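Local coordinates for probable porin (Pseudomonas aeruginosa, PDB 4FSP), which probably forms a channel across the outer membrane through which small solutes pass, as porins of the OprD family do, at residues Leu331-Leu336 and Leu365-Gln370; Arg323-Phe328 and Ser337-Tyr342; Val380-Thr385 and Arg398-Tyr403. One frame throughout, in Å; residues are numbered along the deposited sequence.

Interaction 1 (Leu331-Leu336 and Leu365-Gln370); sequences LGVPGL and LRYVLQ. With C8E ((hydroxyethyloxy)tri(ethyloxy)octane), chain F.
Gly335 turns its carbonyl oxygen toward the end of the strand at Val368. Val368 N donates to Gly335 O at 3.0 Å, but the bond is bent, 141° at the hydrogen. The donor stands above the carbonyl plane. The same oxygen takes a CA-H...O contact from Tyr367, with CA 3.1 Å from Gly335 O. Gly335 is the third residue of a type II turn, Val333 to Leu336. Having no side chain, it lets the amide of Gln370 come close, with NE2 3.3 Å from Gly335 CA. Leu336 meets Tyr367 at about a right angle. Its CB lies at the ring edge, 3.6 Å from Tyr367 CD1. Leu336 CG is anti to the backbone N (chi1 -173°), beside its carbonyl carbon. From there Leu336 CD1 packs 4.0 Å from Leu365 CD1. Leu336 CD2 instead faces the bound detergent, 4.0 Å from its C10. Tyr367 CE1 also comes 3.6 Å from Pro334 O in the turn. The turn joins strand 318-327 to strand 336-346, and Val333 and Leu336 both touch Phe328 there. Strand 358-368 has strand 336-346 on one edge. On the other, backbone hydrogen bonds of Leu365 with Trp381 and Tyr367 with Leu379 join it to strand 378-388.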
loop_
_atom_site.group_PDB
_atom_site.type_symbol
_atom_site.label_atom_id
_atom_site.label_comp_id
_atom_site.label_asym_id
_atom_site.label_seq_id
_atom_site.Cartn_x
_atom_site.Cartn_y
_atom_site.Cartn_z
ATOM N N LEU A 331 24.480 11.211 -10.518
ATOM C CA LEU A 331 25.187 12.417 -10.130
ATOM C C LEU A 331 26.511 12.047 -9.473
ATOM O O LEU A 331 27.395 12.887 -9.328
ATOM C CB LEU A 331 24.316 13.245 -9.190
ATOM C CG LEU A 331 22.929 13.548 -9.774
ATOM C CD1 LEU A 331 22.014 14.195 -8.743
ATOM C CD2 LEU A 331 23.043 14.422 -11.016
ATOM N N GLY A 332 26.647 10.781 -9.088
ATOM C CA GLY A 332 27.910 10.276 -8.581
ATOM C C GLY A 332 27.828 9.264 -7.451
ATOM O O GLY A 332 28.751 8.475 -7.262
ATOM N N VAL A 333 26.729 9.281 -6.699
ATOM C CA VAL A 333 26.599 8.462 -5.490
ATOM C C VAL A 333 25.444 7.456 -5.581
ATOM O O VAL A 333 24.383 7.650 -4.973
ATOM C CB VAL A 333 26.390 9.356 -4.251
ATOM C CG1 VAL A 333 26.748 8.608 -2.979
ATOM C CG2 VAL A 333 27.220 10.631 -4.365
ATOM N N PRO A 334 25.648 6.366 -6.333
ATOM C CA PRO A 334 24.566 5.389 -6.482
ATOM C C PRO A 334 24.234 4.738 -5.146
ATOM O O PRO A 334 25.122 4.563 -4.309
ATOM C CB PRO A 334 25.150 4.360 -7.457
ATOM C CG PRO A 334 26.625 4.466 -7.274
ATOM C CD PRO A 334 26.905 5.910 -6.955
ATOM N N GLY A 335 22.967 4.400 -4.942
ATOM C CA GLY A 335 22.538 3.840 -3.674
ATOM C C GLY A 335 22.013 4.894 -2.715
ATOM O O GLY A 335 21.315 4.566 -1.753
ATOM N N LEU A 336 22.350 6.157 -2.968
ATOM C CA LEU A 336 21.900 7.242 -2.106
ATOM C C LEU A 336 20.715 7.962 -2.729
ATOM O O LEU A 336 20.791 8.459 -3.853
ATOM C CB LEU A 336 23.026 8.249 -1.836
ATOM C CG LEU A 336 22.695 9.341 -0.807
ATOM C CD1 LEU A 336 22.437 8.714 0.554
ATOM C CD2 LEU A 336 23.784 10.426 -0.705
ATOM N N LEU A 365 15.682 9.482 4.034
ATOM C CA LEU A 365 17.035 9.315 3.530
ATOM C C LEU A 365 17.361 7.832 3.451
ATOM O O LEU A 365 17.100 7.059 4.394
ATOM C CB LEU A 365 18.055 10.065 4.402
ATOM C CG LEU A 365 19.509 10.063 3.911
ATOM C CD1 LEU A 365 19.589 10.690 2.525
ATOM C CD2 LEU A 365 20.442 10.798 4.888
ATOM N N ARG A 366 17.918 7.428 2.316
ATOM C CA ARG A 366 18.178 6.018 2.079
ATOM C C ARG A 366 19.564 5.827 1.511
ATOM O O ARG A 366 20.015 6.626 0.685
ATOM C CB ARG A 366 17.167 5.462 1.080
ATOM C CG ARG A 366 15.746 5.476 1.582
ATOM C CD ARG A 366 14.755 5.155 0.479
ATOM N NE ARG A 366 13.384 5.239 0.974
ATOM C CZ ARG A 366 12.616 4.183 1.220
ATOM N NH1 ARG A 366 13.077 2.959 0.993
ATOM N NH2 ARG A 366 11.383 4.352 1.673
ATOM N N TYR A 367 20.230 4.764 1.948
ATOM C CA TYR A 367 21.466 4.346 1.312
ATOM C C TYR A 367 21.571 2.833 1.252
ATOM O O TYR A 367 21.238 2.137 2.217
ATOM C CB TYR A 367 22.706 4.930 1.996
ATOM C CG TYR A 367 23.954 4.679 1.184
ATOM C CD1 TYR A 367 24.195 5.396 0.022
ATOM C CD2 TYR A 367 24.869 3.709 1.555
ATOM C CE1 TYR A 367 25.314 5.166 -0.739
ATOM C CE2 TYR A 367 26.005 3.474 0.800
ATOM C CZ TYR A 367 26.221 4.204 -0.348
ATOM O OH TYR A 367 27.349 3.981 -1.109
ATOM N N VAL A 368 22.032 2.340 0.103
ATOM C CA VAL A 368 22.282 0.922 -0.108
ATOM C C VAL A 368 23.744 0.711 -0.487
ATOM O O VAL A 368 24.207 1.255 -1.491
ATOM C CB VAL A 368 21.445 0.383 -1.268
ATOM C CG1 VAL A 368 21.632 -1.124 -1.388
ATOM C CG2 VAL A 368 19.981 0.737 -1.080
ATOM N N LEU A 369 24.469 -0.079 0.300
ATOM C CA LEU A 369 25.869 -0.365 -0.005
ATOM C C LEU A 369 25.996 -0.952 -1.408
ATOM O O LEU A 369 25.206 -1.812 -1.799
ATOM C CB LEU A 369 26.467 -1.311 1.032
ATOM C CG LEU A 369 26.283 -0.882 2.491
ATOM C CD1 LEU A 369 27.078 -1.791 3.417
ATOM C CD2 LEU A 369 26.681 0.573 2.706
ATOM N N GLN A 370 26.974 -0.471 -2.171
ATOM C CA GLN A 370 27.095 -0.842 -3.580
ATOM C C GLN A 370 28.154 -1.904 -3.847
ATOM O O GLN A 370 28.281 -2.382 -4.974
ATOM C CB GLN A 370 27.402 0.393 -4.419
ATOM C CG GLN A 370 26.357 1.477 -4.302
ATOM C CD GLN A 370 25.027 1.055 -4.868
ATOM O OE1 GLN A 370 24.893 0.853 -6.072
ATOM N NE2 GLN A 370 24.032 0.918 -4.002
HETATM C C7 C8E F . 21.441 15.158 2.863
HETATM C C8 C8E F . 21.689 15.046 1.363
HETATM O O9 C8E F . 23.035 15.336 1.019
HETATM C C10 C8E F . 23.677 14.264 0.356
HETATM C C11 C8E F . 24.270 14.758 -0.963
HETATM O O12 C8E F . 25.685 14.739 -0.987
HETATM C C13 C8E F . 26.213 14.312 -2.231
HETATM C C14 C8E F . 27.697 13.960 -2.119
HETATM O O15 C8E F . 28.463 14.830 -2.934
HETATM C C16 C8E F . 29.850 14.543 -3.017
HETATM C C17 C8E F . 30.129 13.046 -3.109
HETATM O O18 C8E F . 30.223 12.679 -4.467
HETATM C C19 C8E F . 31.507 12.925 -4.996
HETATM C C20 C8E F . 32.005 11.673 -5.706
#

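Interaction 2 (Arg323-Phe328 and Ser337-Tyr342); sequences RYDCDF and SLMTRY. With C8E ((hydroxyethyloxy)tri(ethyloxy)octane), chain C; C8E ((hydroxyethyloxy)tri(ethyloxy)octane), chain F.
Asp325 OD2 sits against Met339 CG across the strand pair and is gripped by two donors. Arg323 NH2 reaches Asp325 OD2 at 2.8 Å, and a water donates to the same oxygen. That water also donates to Leu338 O, so it ties the carboxylate to the backbone of the partner strand. Arg323 NE completes the salt bridge with a nearly straight bond (173°), 2.7 Å to the syn lone pair of Asp325 OD1. This side-on grip by NE and NH2 fixes the rotation of the guanidinium, although the NH2 bond is tilted from its plane. Arg323 CG is anti to the backbone N (chi1 166°), and the chain runs extended to NE, which carries the guanidinium across Met339. Met339 CG lies over one face toward the rim, 3.3 Å above the Arg323 guanidinium plane. Arg341 lies alongside Arg323, pointing the same way, with the two guanidinium planes 84° apart. A second water accepts from NH1 of both, and Arg341 NE also pairs with Asp362. Tyr324 with Thr340 and Cys326 with Leu338 are antiparallel hydrogen-bonded pairs. Leu338 CD2 meets the edge of the Tyr324 ring, and a detergent chain runs over one face of that ring. Leu338 CB lies at the edge of the Phe328 ring, 3.8 Å from CE2. A second detergent places C11 3.6 Å from Phe328 CE1. In this beta hairpin of an outer-membrane barrel, side chains alternate between a face with Arg323, Asp325 and Arg341 and a largely apolar face touched by detergent, consistent with a polar lumen and a lipid-facing exterior.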
loop_
_atom_site.group_PDB
_atom_site.type_symbol
_atom_site.label_atom_id
_atom_site.label_comp_id
_atom_site.label_asym_id
_atom_site.label_seq_id
_atom_site.Cartn_x
_atom_site.Cartn_y
_atom_site.Cartn_z
ATOM N N ARG A 323 6.359 17.814 -3.057
ATOM C CA ARG A 323 7.289 16.734 -2.795
ATOM C C ARG A 323 8.504 16.840 -3.712
ATOM O O ARG A 323 8.379 17.156 -4.893
ATOM C CB ARG A 323 6.579 15.391 -2.990
ATOM C CG ARG A 323 7.526 14.218 -3.084
ATOM C CD ARG A 323 6.808 12.875 -3.133
ATOM N NE ARG A 323 7.779 11.812 -3.375
ATOM C CZ ARG A 323 7.644 10.552 -2.973
ATOM N NH1 ARG A 323 6.561 10.173 -2.304
ATOM N NH2 ARG A 323 8.596 9.670 -3.244
ATOM N N TYR A 324 9.683 16.579 -3.161
ATOM C CA TYR A 324 10.890 16.553 -3.956
ATOM C C TYR A 324 11.647 15.254 -3.725
ATOM O O TYR A 324 11.888 14.874 -2.576
ATOM C CB TYR A 324 11.783 17.730 -3.578
ATOM C CG TYR A 324 13.160 17.655 -4.189
ATOM C CD1 TYR A 324 13.384 18.074 -5.492
ATOM C CD2 TYR A 324 14.239 17.183 -3.464
ATOM C CE1 TYR A 324 14.639 18.019 -6.063
ATOM C CE2 TYR A 324 15.508 17.125 -4.030
ATOM C CZ TYR A 324 15.698 17.549 -5.331
ATOM O OH TYR A 324 16.946 17.497 -5.916
ATOM N N ASP A 325 12.024 14.578 -4.811
ATOM C CA ASP A 325 12.892 13.401 -4.726
ATOM C C ASP A 325 14.201 13.662 -5.443
ATOM O O ASP A 325 14.233 14.384 -6.444
ATOM C CB ASP A 325 12.240 12.180 -5.374
ATOM C CG ASP A 325 10.991 11.740 -4.655
ATOM O OD1 ASP A 325 9.914 12.350 -4.877
ATOM O OD2 ASP A 325 11.085 10.776 -3.870
ATOM N N CYS A 326 15.273 13.064 -4.933
ATOM C CA CYS A 326 16.571 13.115 -5.597
ATOM C C CYS A 326 17.312 11.789 -5.503
ATOM O O CYS A 326 17.471 11.234 -4.414
ATOM C CB CYS A 326 17.441 14.231 -5.019
ATOM S SG CYS A 326 19.041 14.387 -5.844
ATOM N N ASP A 327 17.747 11.282 -6.656
ATOM C CA ASP A 327 18.607 10.106 -6.734
ATOM C C ASP A 327 20.017 10.616 -6.984
ATOM O O ASP A 327 20.260 11.335 -7.954
ATOM C CB ASP A 327 18.174 9.209 -7.897
ATOM C CG ASP A 327 18.883 7.854 -7.902
ATOM O OD1 ASP A 327 19.916 7.703 -7.223
ATOM O OD2 ASP A 327 18.404 6.931 -8.595
ATOM N N PHE A 328 20.955 10.262 -6.114
ATOM C CA PHE A 328 22.311 10.757 -6.289
ATOM C C PHE A 328 23.117 9.831 -7.188
ATOM O O PHE A 328 24.321 10.006 -7.351
ATOM C CB PHE A 328 22.987 10.991 -4.932
ATOM C CG PHE A 328 22.286 12.021 -4.090
ATOM C CD1 PHE A 328 22.506 13.375 -4.299
ATOM C CD2 PHE A 328 21.383 11.639 -3.108
ATOM C CE1 PHE A 328 21.846 14.334 -3.534
ATOM C CE2 PHE A 328 20.720 12.594 -2.336
ATOM C CZ PHE A 328 20.955 13.946 -2.552
ATOM N N SER A 337 19.619 8.021 -1.990
ATOM C CA SER A 337 18.439 8.730 -2.454
ATOM C C SER A 337 17.900 9.543 -1.303
ATOM O O SER A 337 18.166 9.232 -0.141
ATOM C CB SER A 337 17.368 7.747 -2.905
ATOM O OG SER A 337 17.046 6.856 -1.844
ATOM N N LEU A 338 17.118 10.563 -1.631
ATOM C CA LEU A 338 16.531 11.430 -0.631
ATOM C C LEU A 338 15.127 11.841 -1.078
ATOM O O LEU A 338 14.882 12.008 -2.274
ATOM C CB LEU A 338 17.450 12.633 -0.423
ATOM C CG LEU A 338 16.983 13.987 0.100
ATOM C CD1 LEU A 338 18.163 14.686 0.779
ATOM C CD2 LEU A 338 16.466 14.843 -1.048
ATOM N N MET A 339 14.206 11.977 -0.126
ATOM C CA MET A 339 12.870 12.493 -0.430
ATOM C C MET A 339 12.412 13.415 0.689
ATOM O O MET A 339 12.697 13.163 1.859
ATOM C CB MET A 339 11.865 11.344 -0.624
ATOM C CG MET A 339 10.431 11.789 -0.970
ATOM S SD MET A 339 9.413 12.304 0.446
ATOM C CE MET A 339 8.843 10.701 1.031
ATOM N N THR A 340 11.710 14.484 0.322
ATOM C CA THR A 340 11.066 15.355 1.296
ATOM C C THR A 340 9.704 15.753 0.772
ATOM O O THR A 340 9.542 15.979 -0.425
ATOM C CB THR A 340 11.820 16.668 1.487
ATOM O OG1 THR A 340 13.223 16.446 1.314
ATOM C CG2 THR A 340 11.540 17.223 2.876
ATOM N N ARG A 341 8.729 15.869 1.663
ATOM C CA ARG A 341 7.398 16.287 1.247
ATOM C C ARG A 341 6.710 17.058 2.359
ATOM O O ARG A 341 6.971 16.853 3.553
ATOM C CB ARG A 341 6.550 15.079 0.810
ATOM C CG ARG A 341 6.472 13.964 1.863
ATOM C CD ARG A 341 5.688 12.745 1.343
ATOM N NE ARG A 341 5.686 11.650 2.317
ATOM C CZ ARG A 341 5.261 10.420 2.059
ATOM N NH1 ARG A 341 4.784 10.122 0.858
ATOM N NH2 ARG A 341 5.309 9.489 3.002
ATOM N N TYR A 342 5.825 17.950 1.957
ATOM C CA TYR A 342 5.096 18.759 2.906
ATOM C C TYR A 342 3.625 18.702 2.524
ATOM O O TYR A 342 3.277 18.838 1.341
ATOM C CB TYR A 342 5.629 20.200 2.881
ATOM C CG TYR A 342 4.838 21.135 3.751
ATOM C CD1 TYR A 342 5.023 21.155 5.123
ATOM C CD2 TYR A 342 3.904 22.000 3.201
ATOM C CE1 TYR A 342 4.290 22.011 5.926
ATOM C CE2 TYR A 342 3.173 22.860 3.989
ATOM C CZ TYR A 342 3.365 22.857 5.350
ATOM O OH TYR A 342 2.634 23.712 6.140
HETATM C C1 C8E C . 14.249 20.726 -0.770
HETATM C C2 C8E C . 14.156 21.278 -2.190
HETATM C C3 C8E C . 15.430 20.978 -2.975
HETATM C C4 C8E C . 15.319 21.401 -4.439
HETATM C C5 C8E C . 16.637 21.222 -5.196
HETATM C C6 C8E C . 16.388 21.383 -6.690
HETATM C C7 C8E C . 17.644 21.474 -7.552
HETATM C C8 C8E C . 17.190 21.685 -8.995
HETATM O O9 C8E C . 18.186 22.225 -9.838
HETATM C C10 C8E C . 18.652 21.280 -10.774
HETATM C C11 C8E C . 17.973 21.490 -12.126
HETATM O O12 C8E C . 17.999 20.275 -12.849
HETATM C C7 C8E F . 21.441 15.158 2.863
HETATM C C8 C8E F . 21.689 15.046 1.363
HETATM O O9 C8E F . 23.035 15.336 1.019
HETATM C C10 C8E F . 23.677 14.264 0.356
HETATM C C11 C8E F . 24.270 14.758 -0.963
HETATM O O12 C8E F . 25.685 14.739 -0.987
HETATM C C13 C8E F . 26.213 14.312 -2.231
HETATM C C14 C8E F . 27.697 13.960 -2.119
HETATM O O15 C8E F . 28.463 14.830 -2.934
HETATM C C16 C8E F . 29.850 14.543 -3.017
HETATM C C17 C8E F . 30.129 13.046 -3.109
HETATM O O18 C8E F . 30.223 12.679 -4.467
HETATM C C19 C8E F . 31.507 12.925 -4.996
HETATM C C20 C8E F . 32.005 11.673 -5.706
HETATM O O HOH W 1 4.045 11.454 -1.483
HETATM O O HOH W 2 13.473 9.525 -3.709
#

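Interaction 3 (Val380-Thr385 and Arg398-Tyr403); sequences VWRNAT and RLYLTY
Arg382 and Tyr400 meet on the close-packed face of this antiparallel pair. Arg382 CD lies 3.5 Å from Tyr400 CE1, and the arginine crosses the tyrosine at a slant. A bend in the arginine at chi3 (61°) brings NH1 round to the phenol. Arg382 NH1 then donates to Tyr400 OH at 3.3 Å, a long bond but one in the guanidinium plane. Tyr400 OH is also hydrogen-bonded to Gly138 O, so the phenol oxygen is held from two places. The guanidinium and ring planes are 31° apart. On the same face, Val380 CB packs 3.8 Å from Tyr400 CD1. Arg398 runs beside Arg382 in the same direction, with its CD 4.0 Å from Arg382 NH1. The NE of Arg398 has its own salt bridge, to Glu396. Four backbone bonds fix the register, two at Val380-Tyr400 and two at Arg382-Arg398. Arg382 N to Arg398 O, at 2.8 Å, is almost straight (175°). Arg382 O also receives Gln308 NE2 from a loop. The other face is much looser. Trp381 and Leu399 stand side by side and are exposed. Their main side-chain contact is Leu399 CD2 to Trp381 CD1, 3.9 Å, and Arg398 O lies at the edge of the indole. Trp381 NE1 is bonded to Asn397 OD1. This face probably looks toward the membrane. Strand 378-388 has strand 358-368 on its other edge, where Asn383 is backbone-bonded to Ser363. Strand 394-406 pairs with strand 24-38, the first of the chain, which closes the barrel; there Tyr400 meets the ring of Phe32.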
loop_
_atom_site.group_PDB
_atom_site.type_symbol
_atom_site.label_atom_id
_atom_site.label_comp_id
_atom_site.label_asym_id
_atom_site.label_seq_id
_atom_site.Cartn_x
_atom_site.Cartn_y
_atom_site.Cartn_z
ATOM N N VAL A 380 17.529 2.901 5.862
ATOM C CA VAL A 380 16.468 3.841 5.561
ATOM C C VAL A 380 16.128 4.599 6.831
ATOM O O VAL A 380 15.982 3.997 7.901
ATOM C CB VAL A 380 15.200 3.134 5.013
ATOM C CG1 VAL A 380 14.121 4.163 4.709
ATOM C CG2 VAL A 380 15.520 2.343 3.747
ATOM N N TRP A 381 16.015 5.920 6.703
ATOM C CA TRP A 381 15.632 6.772 7.816
ATOM C C TRP A 381 14.434 7.597 7.391
ATOM O O TRP A 381 14.528 8.389 6.447
ATOM C CB TRP A 381 16.786 7.708 8.193
ATOM C CG TRP A 381 16.459 8.660 9.309
ATOM C CD1 TRP A 381 15.499 8.499 10.265
ATOM C CD2 TRP A 381 17.094 9.923 9.586
ATOM N NE1 TRP A 381 15.495 9.581 11.116
ATOM C CE2 TRP A 381 16.467 10.465 10.724
ATOM C CE3 TRP A 381 18.128 10.645 8.977
ATOM C CZ2 TRP A 381 16.837 11.701 11.266
ATOM C CZ3 TRP A 381 18.497 11.869 9.517
ATOM C CH2 TRP A 381 17.853 12.385 10.649
ATOM N N ARG A 382 13.309 7.412 8.081
ATOM C CA ARG A 382 12.103 8.198 7.806
ATOM C C ARG A 382 11.725 9.036 9.022
ATOM O O ARG A 382 11.421 8.507 10.104
ATOM C CB ARG A 382 10.942 7.289 7.375
ATOM C CG ARG A 382 11.322 6.332 6.252
ATOM C CD ARG A 382 10.189 5.364 5.927
ATOM N NE ARG A 382 8.997 6.076 5.474
ATOM C CZ ARG A 382 7.757 5.771 5.842
ATOM N NH1 ARG A 382 7.542 4.743 6.669
ATOM N NH2 ARG A 382 6.736 6.487 5.379
ATOM N N ASN A 383 11.761 10.350 8.841
ATOM C CA ASN A 383 11.465 11.274 9.919
ATOM C C ASN A 383 10.220 12.092 9.616
ATOM O O ASN A 383 9.999 12.484 8.477
ATOM C CB ASN A 383 12.658 12.194 10.151
ATOM C CG ASN A 383 12.321 13.363 11.037
ATOM O OD1 ASN A 383 11.882 14.411 10.559
ATOM N ND2 ASN A 383 12.531 13.198 12.337
ATOM N N ALA A 384 9.401 12.355 10.630
ATOM C CA ALA A 384 8.173 13.107 10.403
ATOM C C ALA A 384 7.823 14.054 11.528
ATOM O O ALA A 384 8.053 13.765 12.705
ATOM C CB ALA A 384 7.010 12.175 10.138
ATOM N N THR A 385 7.241 15.183 11.138
ATOM C CA THR A 385 6.688 16.146 12.065
ATOM C C THR A 385 5.229 16.360 11.701
ATOM O O THR A 385 4.917 16.725 10.558
ATOM C CB THR A 385 7.403 17.504 11.940
ATOM O OG1 THR A 385 8.785 17.349 12.290
ATOM C CG2 THR A 385 6.755 18.506 12.864
ATOM N N ARG A 398 11.561 6.552 12.039
ATOM C CA ARG A 398 11.616 5.128 11.747
ATOM C C ARG A 398 12.919 4.832 11.034
ATOM O O ARG A 398 13.341 5.581 10.141
ATOM C CB ARG A 398 10.441 4.706 10.869
ATOM C CG ARG A 398 9.112 4.685 11.594
ATOM C CD ARG A 398 7.985 4.612 10.592
ATOM N NE ARG A 398 6.663 4.761 11.194
ATOM C CZ ARG A 398 5.860 3.745 11.485
ATOM N NH1 ARG A 398 6.251 2.497 11.245
ATOM N NH2 ARG A 398 4.672 3.977 12.021
ATOM N N LEU A 399 13.541 3.734 11.439
ATOM C CA LEU A 399 14.852 3.323 10.956
ATOM C C LEU A 399 14.755 1.886 10.497
ATOM O O LEU A 399 14.197 1.033 11.198
ATOM C CB LEU A 399 15.890 3.417 12.082
ATOM C CG LEU A 399 16.489 4.795 12.342
ATOM C CD1 LEU A 399 17.280 4.800 13.644
ATOM C CD2 LEU A 399 17.378 5.177 11.175
ATOM N N TYR A 400 15.284 1.613 9.313
ATOM C CA TYR A 400 15.217 0.271 8.767
ATOM C C TYR A 400 16.591 -0.114 8.275
ATOM O O TYR A 400 17.227 0.629 7.519
ATOM C CB TYR A 400 14.231 0.190 7.599
ATOM C CG TYR A 400 12.868 0.790 7.851
ATOM C CD1 TYR A 400 12.649 2.152 7.692
ATOM C CD2 TYR A 400 11.786 -0.010 8.209
ATOM C CE1 TYR A 400 11.392 2.716 7.905
ATOM C CE2 TYR A 400 10.527 0.544 8.424
ATOM C CZ TYR A 400 10.335 1.907 8.268
ATOM O OH TYR A 400 9.088 2.462 8.481
ATOM N N LEU A 401 17.037 -1.278 8.725
ATOM C CA LEU A 401 18.224 -1.921 8.212
ATOM C C LEU A 401 17.712 -3.161 7.502
ATOM O O LEU A 401 17.065 -4.000 8.121
ATOM C CB LEU A 401 19.120 -2.325 9.376
ATOM C CG LEU A 401 20.555 -2.725 9.044
ATOM C CD1 LEU A 401 21.140 -1.733 8.074
ATOM C CD2 LEU A 401 21.377 -2.754 10.325
ATOM N N THR A 402 17.954 -3.265 6.200
ATOM C CA THR A 402 17.434 -4.396 5.437
ATOM C C THR A 402 18.532 -5.133 4.707
ATOM O O THR A 402 19.512 -4.533 4.235
ATOM C CB THR A 402 16.385 -3.992 4.386
ATOM O OG1 THR A 402 16.970 -3.079 3.450
ATOM C CG2 THR A 402 15.173 -3.360 5.041
ATOM N N TYR A 403 18.350 -6.445 4.623
ATOM C CA TYR A 403 19.206 -7.292 3.819
ATOM C C TYR A 403 18.380 -8.420 3.205
ATOM O O TYR A 403 17.586 -9.070 3.900
ATOM C CB TYR A 403 20.355 -7.860 4.660
ATOM C CG TYR A 403 21.421 -8.490 3.805
ATOM C CD1 TYR A 403 22.302 -7.705 3.082
ATOM C CD2 TYR A 403 21.532 -9.863 3.699
ATOM C CE1 TYR A 403 23.272 -8.271 2.291
ATOM C CE2 TYR A 403 22.502 -10.439 2.906
ATOM C CZ TYR A 403 23.369 -9.638 2.206
ATOM O OH TYR A 403 24.340 -10.196 1.411
#

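In the fold
The three contacts lie on five successive strands, 318-327, 336-346, 358-368, 378-388 and 394-406, on one side of the chain's centre. Interactions 1 and 2 have centres about 13 Å apart, and their segments alternate along the chain. They meet at Phe328, whose backbone bonds to Leu336, and both touch one detergent molecule. Interaction 3 follows both in sequence, its centre about 15 Å from that of interaction 1 and about 14 Å from that of interaction 2. Neighbouring strands 358-368 and 378-388 connect it to interaction 1. The guanidinium groups of Arg341 and Arg382 come near each other on the presumed lumen side. Together the contacts form a continuous patch of barrel wall, one side rich in charge and the other mostly apolar, consistent with a porin wall between lumen and membrane.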